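Local coordinates for protein carboxylesterase (Ferroplasma acidiphilum, PDB 3WJ2) that probably hydrolyses carboxylic esters, as a carboxylesterase with the alpha/beta-hydrolase fold, at residues M69-D72 against N73-K76; V204-G207 against K208-R211; T247-D251 against P252-P256. One frame throughout, in Å; residues are numbered along the deposited sequence.

Contact 1 (M69-D72 against N73-K76)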
loop_
_atom_site.group_PDB
_atom_site.type_symbol
_atom_site.label_atom_id
_atom_site.label_comp_id
_atom_site.label_asym_id
_atom_site.label_seq_id
_atom_site.Cartn_x
_atom_site.Cartn_y
_atom_site.Cartn_z
ATOM N N MET B 69 -4.151 -40.976 -2.622
ATOM C CA MET B 69 -3.119 -40.767 -3.589
ATOM C C MET B 69 -3.708 -40.653 -5.011
ATOM O O MET B 69 -4.613 -41.424 -5.385
ATOM C CB MET B 69 -2.165 -41.954 -3.558
ATOM C CG MET B 69 -0.982 -41.812 -4.371
ATOM S SD MET B 69 -1.124 -41.970 -6.148
ATOM C CE MET B 69 -1.941 -43.584 -6.577
ATOM N N TYR B 70 -3.372 -39.571 -5.703
ATOM C CA TYR B 70 -3.884 -39.281 -7.075
ATOM C C TYR B 70 -2.707 -39.306 -7.975
ATOM O O TYR B 70 -1.674 -38.607 -7.697
ATOM C CB TYR B 70 -4.472 -37.867 -7.147
ATOM C CG TYR B 70 -5.579 -37.594 -6.187
ATOM C CD1 TYR B 70 -6.921 -37.731 -6.570
ATOM C CD2 TYR B 70 -5.313 -37.195 -4.824
ATOM C CE1 TYR B 70 -7.919 -37.441 -5.696
ATOM C CE2 TYR B 70 -6.277 -36.937 -3.959
ATOM C CZ TYR B 70 -7.639 -37.030 -4.362
ATOM O OH TYR B 70 -8.657 -36.717 -3.509
ATOM N N ASP B 71 -2.753 -40.047 -9.101
ATOM C CA ASP B 71 -1.559 -40.126 -9.917
ATOM C C ASP B 71 -2.048 -40.298 -11.351
ATOM O O ASP B 71 -2.705 -41.315 -11.650
ATOM C CB ASP B 71 -0.744 -41.366 -9.526
ATOM C CG ASP B 71 0.547 -41.508 -10.288
ATOM O OD1 ASP B 71 0.912 -40.595 -11.068
ATOM O OD2 ASP B 71 1.222 -42.574 -10.070
ATOM N N ASP B 72 -1.873 -39.258 -12.147
ATOM C CA ASP B 72 -2.328 -39.335 -13.555
ATOM C C ASP B 72 -1.230 -39.743 -14.502
ATOM O O ASP B 72 -1.390 -39.608 -15.737
ATOM C CB ASP B 72 -2.816 -37.944 -13.976
ATOM C CG ASP B 72 -3.849 -37.986 -15.140
ATOM O OD1 ASP B 72 -4.699 -38.887 -15.200
ATOM O OD2 ASP B 72 -3.805 -37.043 -15.981
ATOM N N ASN B 73 -0.063 -40.114 -14.021
ATOM C CA ASN B 73 1.132 -40.117 -14.897
ATOM C C ASN B 73 2.172 -41.182 -14.503
ATOM O O ASN B 73 3.343 -41.035 -14.822
ATOM C CB ASN B 73 1.712 -38.656 -14.885
ATOM C CG ASN B 73 2.729 -38.373 -15.980
ATOM O OD1 ASN B 73 2.763 -39.050 -17.048
ATOM N ND2 ASN B 73 3.588 -37.345 -15.733
ATOM N N ASN B 74 1.746 -42.223 -13.799
ATOM C CA ASN B 74 2.619 -43.201 -13.120
ATOM C C ASN B 74 3.913 -42.559 -12.556
ATOM O O ASN B 74 5.027 -42.968 -12.820
ATOM C CB ASN B 74 2.934 -44.402 -14.070
ATOM C CG ASN B 74 3.512 -45.636 -13.322
ATOM O OD1 ASN B 74 3.191 -45.898 -12.160
ATOM N ND2 ASN B 74 4.379 -46.383 -14.007
ATOM N N ALA B 75 3.770 -41.460 -11.792
ATOM C CA ALA B 75 4.924 -40.647 -11.474
ATOM C C ALA B 75 5.867 -41.218 -10.461
ATOM O O ALA B 75 5.414 -41.909 -9.569
ATOM C CB ALA B 75 4.362 -39.282 -10.874
ATOM N N LYS B 76 7.137 -40.866 -10.572
ATOM C CA LYS B 76 8.197 -41.306 -9.682
ATOM C C LYS B 76 8.156 -40.546 -8.335
ATOM O O LYS B 76 8.560 -41.049 -7.264
ATOM C CB LYS B 76 9.538 -40.988 -10.339
ATOM C CG LYS B 76 10.763 -41.424 -9.554
ATOM C CD LYS B 76 12.139 -41.114 -10.241
ATOM C CE LYS B 76 13.211 -42.189 -9.823
ATOM N NZ LYS B 76 14.653 -41.768 -9.836
HETATM O O HOH W 1 -0.832 -43.237 -12.955
#
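Asp71, at the end of strand 63-71, turns its carboxylate onto the backbone of Asn73 and Ala75, where the chain bends round on its way to strand 78-82. Its CG stands anti to the backbone N (chi1 -178°), which carries the carboxylate forward over the bend. OD1 takes two N-H groups from different directions. The amide of Ala75 comes in on the syn lone pair of OD1, at 3.1 Å from N and almost straight (170°). That of Asn73 arrives from above the carboxylate plane, its N also 3.1 Å from Asp71 OD1; this bond from the residue two further on makes an Asx turn. OD2 receives only a weak second share of the Ala75 amide, while its main partner is Lys109, which forms a salt bridge with it. The methyl of Ala75 packs beside the carboxylate, CB 3.7 Å from Asp71 OD1. Asn74 adopts left-handed backbone angles, and its N donates to a water (2.9 Å) that in turn donates to Asp71 O at 3.0 Å, so the turn is bridged by solvent as well as by the side chain. The amide end of Asn73 heads away from Asp71, its ND2 bonding to Gly107 O. With alanine here in place of Asp71, the amides of Asn73 and Ala75 would probably lose their common acceptor and Lys109 its carboxylate, leaving the bend less fixed. Lys109 also donates to Ala75 O, tying both ends of the turn to strand 109-113. The nearby Glu52 carboxylate would tend to disfavour a second negative charge, whereas Lys109 and the two amides would probably offset this and favour an ionised Asp71.

Contact 2 (V204-G207 against K208-R211)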
loop_
_atom_site.group_PDB
_atom_site.type_symbol
_atom_site.label_atom_id
_atom_site.label_comp_id
_atom_site.label_asym_id
_atom_site.label_seq_id
_atom_site.Cartn_x
_atom_site.Cartn_y
_atom_site.Cartn_z
ATOM N N VAL B 204 -15.699 -13.112 3.251
ATOM C CA VAL B 204 -15.263 -14.515 3.001
ATOM C C VAL B 204 -14.345 -15.019 4.097
ATOM O O VAL B 204 -14.673 -15.918 4.780
ATOM C CB VAL B 204 -14.734 -14.901 1.581
ATOM C CG1 VAL B 204 -14.595 -16.428 1.476
ATOM C CG2 VAL B 204 -15.659 -14.407 0.467
ATOM N N LEU B 205 -13.186 -14.437 4.305
ATOM C CA LEU B 205 -12.484 -14.793 5.549
ATOM C C LEU B 205 -12.464 -13.564 6.383
ATOM O O LEU B 205 -11.797 -12.601 6.024
ATOM C CB LEU B 205 -11.086 -15.292 5.234
ATOM C CG LEU B 205 -10.141 -15.498 6.404
ATOM C CD1 LEU B 205 -10.723 -16.598 7.364
ATOM C CD2 LEU B 205 -8.734 -15.825 5.849
ATOM N N THR B 206 -13.218 -13.497 7.474
ATOM C CA THR B 206 -13.293 -12.325 8.250
ATOM C C THR B 206 -12.311 -12.335 9.420
ATOM O O THR B 206 -11.839 -13.406 9.803
ATOM C CB THR B 206 -14.695 -12.124 8.875
ATOM O OG1 THR B 206 -15.010 -13.243 9.716
ATOM C CG2 THR B 206 -15.770 -12.134 7.828
ATOM N N GLY B 207 -12.109 -11.167 10.025
ATOM C CA GLY B 207 -11.321 -11.036 11.273
ATOM C C GLY B 207 -11.831 -11.879 12.431
ATOM O O GLY B 207 -11.069 -12.603 13.124
ATOM N N LYS B 208 -13.137 -11.850 12.615
ATOM C CA LYS B 208 -13.805 -12.623 13.664
ATOM C C LYS B 208 -13.616 -14.104 13.432
ATOM O O LYS B 208 -13.337 -14.814 14.381
ATOM C CB LYS B 208 -15.282 -12.329 13.740
ATOM C CG LYS B 208 -15.516 -10.955 14.381
ATOM C CD LYS B 208 -16.993 -10.619 14.233
ATOM C CE LYS B 208 -17.737 -11.316 15.353
ATOM N NZ LYS B 208 -19.122 -10.806 15.419
ATOM N N MET B 209 -13.724 -14.533 12.179
ATOM C CA MET B 209 -13.488 -15.996 11.946
ATOM C C MET B 209 -12.027 -16.391 12.139
ATOM O O MET B 209 -11.741 -17.520 12.622
ATOM C CB MET B 209 -13.976 -16.400 10.550
ATOM C CG MET B 209 -15.487 -16.495 10.593
ATOM S SD MET B 209 -16.133 -17.654 11.936
ATOM C CE MET B 209 -15.379 -19.207 11.363
ATOM N N ILE B 210 -11.077 -15.524 11.711
ATOM C CA ILE B 210 -9.668 -15.844 11.916
ATOM C C ILE B 210 -9.457 -16.075 13.415
ATOM O O ILE B 210 -8.758 -17.014 13.806
ATOM C CB ILE B 210 -8.758 -14.723 11.379
ATOM C CG1 ILE B 210 -8.791 -14.746 9.872
ATOM C CG2 ILE B 210 -7.284 -14.925 11.851
ATOM C CD1 ILE B 210 -8.126 -13.425 9.165
ATOM N N ARG B 211 -10.041 -15.205 14.228
ATOM C CA ARG B 211 -9.913 -15.402 15.708
ATOM C C ARG B 211 -10.542 -16.672 16.215
ATOM O O ARG B 211 -9.956 -17.365 17.076
ATOM C CB ARG B 211 -10.378 -14.160 16.516
ATOM C CG ARG B 211 -9.371 -12.991 16.152
ATOM C CD ARG B 211 -9.497 -11.712 17.068
ATOM N NE ARG B 211 -9.047 -10.451 16.433
ATOM C CZ ARG B 211 -9.869 -9.610 15.788
ATOM N NH1 ARG B 211 -11.167 -9.900 15.687
ATOM N NH2 ARG B 211 -9.423 -8.470 15.241
#
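At Thr206 and Gly207 the backbone passes from an extended conformation (Thr206 psi 166°) into helix 207-217, whose first turn closes when Ile210 N donates to Thr206 O at 3.0 Å and Arg211 N to Gly207 O. This is a helix N-terminus with Thr206 as N-cap, flanked by a hydrophobic staple between Leu205, just before the cap, and Ile210. The threonine OG1 sits between its own backbone N and carbonyl carbon (chi1 60°), a position from which it faces the start of the helix and accepts from Met209 N, 3.1 Å away. That bond supplies an acceptor for an amide of the first turn, where the regular helical pattern of bonds four residues back has not yet begun. The methylene CG of Met209 folds in against the same oxygen, at 3.4 Å from Thr206 OG1, before the chain bends twice and its end leads away; the Met209 side chain also touches Thr25. Within the staple, the Leu205 and Ile210 side chains cross at about a right angle. Leu205 CD1 rests on Ile210 CG1 at 3.7 Å, and its CG and CD2 lie close to the CD1 end of the isoleucine. Ile210 CG1 also lies 3.3 Å from Thr206 O, so the isoleucine covers the carbonyl that its own amide engages. Beyond the staple, Leu205 touches His281 and Ile210 packs on Phe196, whereas Lys208 turns outward to a salt bridge with Asp23. Arg211 runs extended from CG to NE, then swings its guanidinium back over the first turn, where Gly207 O lies against one face of the group, 3.7 Å from Arg211 NH1.

Contact 3 (T247-D251 against P252-P256)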
loop_
_atom_site.group_PDB
_atom_site.type_symbol
_atom_site.label_atom_id
_atom_site.label_comp_id
_atom_site.label_asym_id
_atom_site.label_seq_id
_atom_site.Cartn_x
_atom_site.Cartn_y
_atom_site.Cartn_z
ATOM N N THR B 247 0.177 -15.668 -2.659
ATOM C CA THR B 247 -0.703 -14.845 -1.815
ATOM C C THR B 247 -1.772 -14.234 -2.722
ATOM O O THR B 247 -1.726 -14.310 -3.959
ATOM C CB THR B 247 0.141 -13.627 -1.200
ATOM O OG1 THR B 247 0.412 -12.687 -2.240
ATOM C CG2 THR B 247 1.473 -14.184 -0.683
ATOM N N ASN B 248 -2.791 -13.725 -2.028
ATOM C CA ASN B 248 -3.942 -13.125 -2.784
ATOM C C ASN B 248 -3.991 -11.632 -2.437
ATOM O O ASN B 248 -3.848 -11.271 -1.273
ATOM C CB ASN B 248 -5.231 -13.726 -2.221
ATOM C CG ASN B 248 -5.237 -15.262 -2.358
ATOM O OD1 ASN B 248 -5.173 -15.777 -3.458
ATOM N ND2 ASN B 248 -5.333 -15.943 -1.250
ATOM N N GLU B 249 -4.218 -10.827 -3.468
ATOM C CA GLU B 249 -4.336 -9.348 -3.187
ATOM C C GLU B 249 -5.301 -8.951 -2.094
ATOM O O GLU B 249 -4.939 -8.174 -1.200
ATOM C CB GLU B 249 -4.705 -8.666 -4.513
ATOM C CG GLU B 249 -4.660 -7.152 -4.323
ATOM C CD GLU B 249 -4.875 -6.411 -5.611
ATOM O OE1 GLU B 249 -5.216 -6.964 -6.653
ATOM O OE2 GLU B 249 -4.615 -5.162 -5.579
ATOM N N TYR B 250 -6.502 -9.541 -2.110
ATOM C CA TYR B 250 -7.535 -9.035 -1.178
ATOM C C TYR B 250 -7.835 -10.045 -0.101
ATOM O O TYR B 250 -8.827 -10.742 -0.141
ATOM C CB TYR B 250 -8.777 -8.797 -2.064
ATOM C CG TYR B 250 -8.606 -7.601 -3.026
ATOM C CD1 TYR B 250 -8.418 -6.332 -2.521
ATOM C CD2 TYR B 250 -8.647 -7.789 -4.372
ATOM C CE1 TYR B 250 -8.240 -5.238 -3.442
ATOM C CE2 TYR B 250 -8.571 -6.749 -5.282
ATOM C CZ TYR B 250 -8.353 -5.476 -4.777
ATOM O OH TYR B 250 -8.291 -4.409 -5.655
ATOM N N ASP B 251 -6.883 -10.231 0.763
ATOM C CA ASP B 251 -6.983 -11.383 1.732
ATOM C C ASP B 251 -6.325 -10.872 3.004
ATOM O O ASP B 251 -5.188 -10.346 2.988
ATOM C CB ASP B 251 -6.176 -12.569 1.130
ATOM C CG ASP B 251 -6.016 -13.750 2.081
ATOM O OD1 ASP B 251 -6.334 -13.767 3.238
ATOM O OD2 ASP B 251 -5.544 -14.763 1.481
ATOM N N PRO B 252 -7.007 -10.967 4.146
ATOM C CA PRO B 252 -6.375 -10.501 5.419
ATOM C C PRO B 252 -5.016 -11.152 5.740
ATOM O O PRO B 252 -4.165 -10.566 6.416
ATOM C CB PRO B 252 -7.408 -10.752 6.496
ATOM C CG PRO B 252 -8.415 -11.744 5.844
ATOM C CD PRO B 252 -8.321 -11.627 4.374
ATOM N N LEU B 253 -4.797 -12.404 5.270
ATOM C CA LEU B 253 -3.569 -13.136 5.559
ATOM C C LEU B 253 -2.369 -12.752 4.697
ATOM O O LEU B 253 -1.288 -13.297 4.843
ATOM C CB LEU B 253 -3.792 -14.660 5.317
ATOM C CG LEU B 253 -4.795 -15.196 6.281
ATOM C CD1 LEU B 253 -4.753 -16.793 6.218
ATOM C CD2 LEU B 253 -4.774 -14.729 7.680
ATOM N N ARG B 254 -2.534 -11.855 3.703
ATOM C CA ARG B 254 -1.553 -11.601 2.683
ATOM C C ARG B 254 -0.234 -11.005 3.234
ATOM O O ARG B 254 0.839 -11.439 2.836
ATOM C CB ARG B 254 -2.165 -10.584 1.683
ATOM C CG ARG B 254 -1.225 -10.141 0.530
ATOM C CD ARG B 254 -1.812 -8.886 -0.159
ATOM N NE ARG B 254 -1.500 -7.757 0.702
ATOM C CZ ARG B 254 -1.960 -6.527 0.419
ATOM N NH1 ARG B 254 -2.882 -6.340 -0.538
ATOM N NH2 ARG B 254 -1.605 -5.511 1.202
ATOM N N ASP B 255 -0.338 -9.945 4.028
ATOM C CA ASP B 255 0.970 -9.239 4.349
ATOM C C ASP B 255 2.005 -10.156 5.093
ATOM O O ASP B 255 3.174 -10.205 4.670
ATOM C CB ASP B 255 0.757 -7.957 5.123
ATOM C CG ASP B 255 0.179 -6.795 4.214
ATOM O OD1 ASP B 255 0.192 -6.922 2.986
ATOM O OD2 ASP B 255 -0.247 -5.783 4.802
ATOM N N PRO B 256 1.561 -10.924 6.113
ATOM C CA PRO B 256 2.559 -11.835 6.713
ATOM C C PRO B 256 3.149 -12.855 5.744
ATOM O O PRO B 256 4.328 -13.244 5.878
ATOM C CB PRO B 256 1.764 -12.520 7.878
ATOM C CG PRO B 256 0.623 -11.515 8.225
ATOM C CD PRO B 256 0.259 -11.005 6.803
#
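Pro252 follows Asp251 directly, its ring pressed against the aspartate backbone and CG lying 3.9 Å from Asp251 OD1. Lacking an N-H, it cannot compete for that oxygen, which reaches past it to the next residue. Leu253 N donates to Asp251 OD1 at 2.9 Å (160°), approaching from above the carboxylate plane, and the leucine CB packs against the same oxygen. The aspartate CG lies anti to its backbone N (chi1 172°), which sends the carboxylate forward to cap the turn. Arg254 N then closes a type I turn onto Asp251 O at 3.1 Å. The arginine side chain folds back along the end of the strand: CD lies 3.3 Å from Asn248 O, CG passes obliquely by Thr247, and a bend at chi3 (78°) turns NH1 to Glu249 O, 2.8 Å away. That nitrogen lies in the carbonyl plane on a lone pair, although the oxygen is tilted from the guanidinium plane. Asp255 completes the grip from the helix, its OD1 taking both Arg254 NE (3.0 Å) and Arg254 NH2 (2.9 Å) at the edge of the guanidinium, in plane, as a side-on salt bridge. Asp251 touches His281 in a loop, a placement consistent with the acid of an alpha/beta-hydrolase catalytic triad. The turn joins strand 243-248 to helix 254-266 in a beta-alpha-beta unit, with Thr247 and Glu249 lying against strand 271-280, Pro252 and Leu253 against helix 207-217, and Arg254 against helix 194-198.

Contact 1 is a surface turn at the end of strand 63-71, some 32 Å between centres from contact 3, a buried turn at another strand of the same sheet. In each an aspartate carboxylate accepts from the backbone just ahead, two amides in contact 1 and one in contact 3, but the first bend is bridged by water whereas the second is secured by an arginine and leads into a helix. Contact 2, also near the surface, belongs to no strand and combines a polar cap with an apolar staple. Contacts 2 and 3 touch: Ile210 CD1 packs on Pro252 CG at 3.7 Å, and Leu205 meets Leu253, pressing helix 207-217 onto the turn. Contact 1 lies across the chain's centre from both.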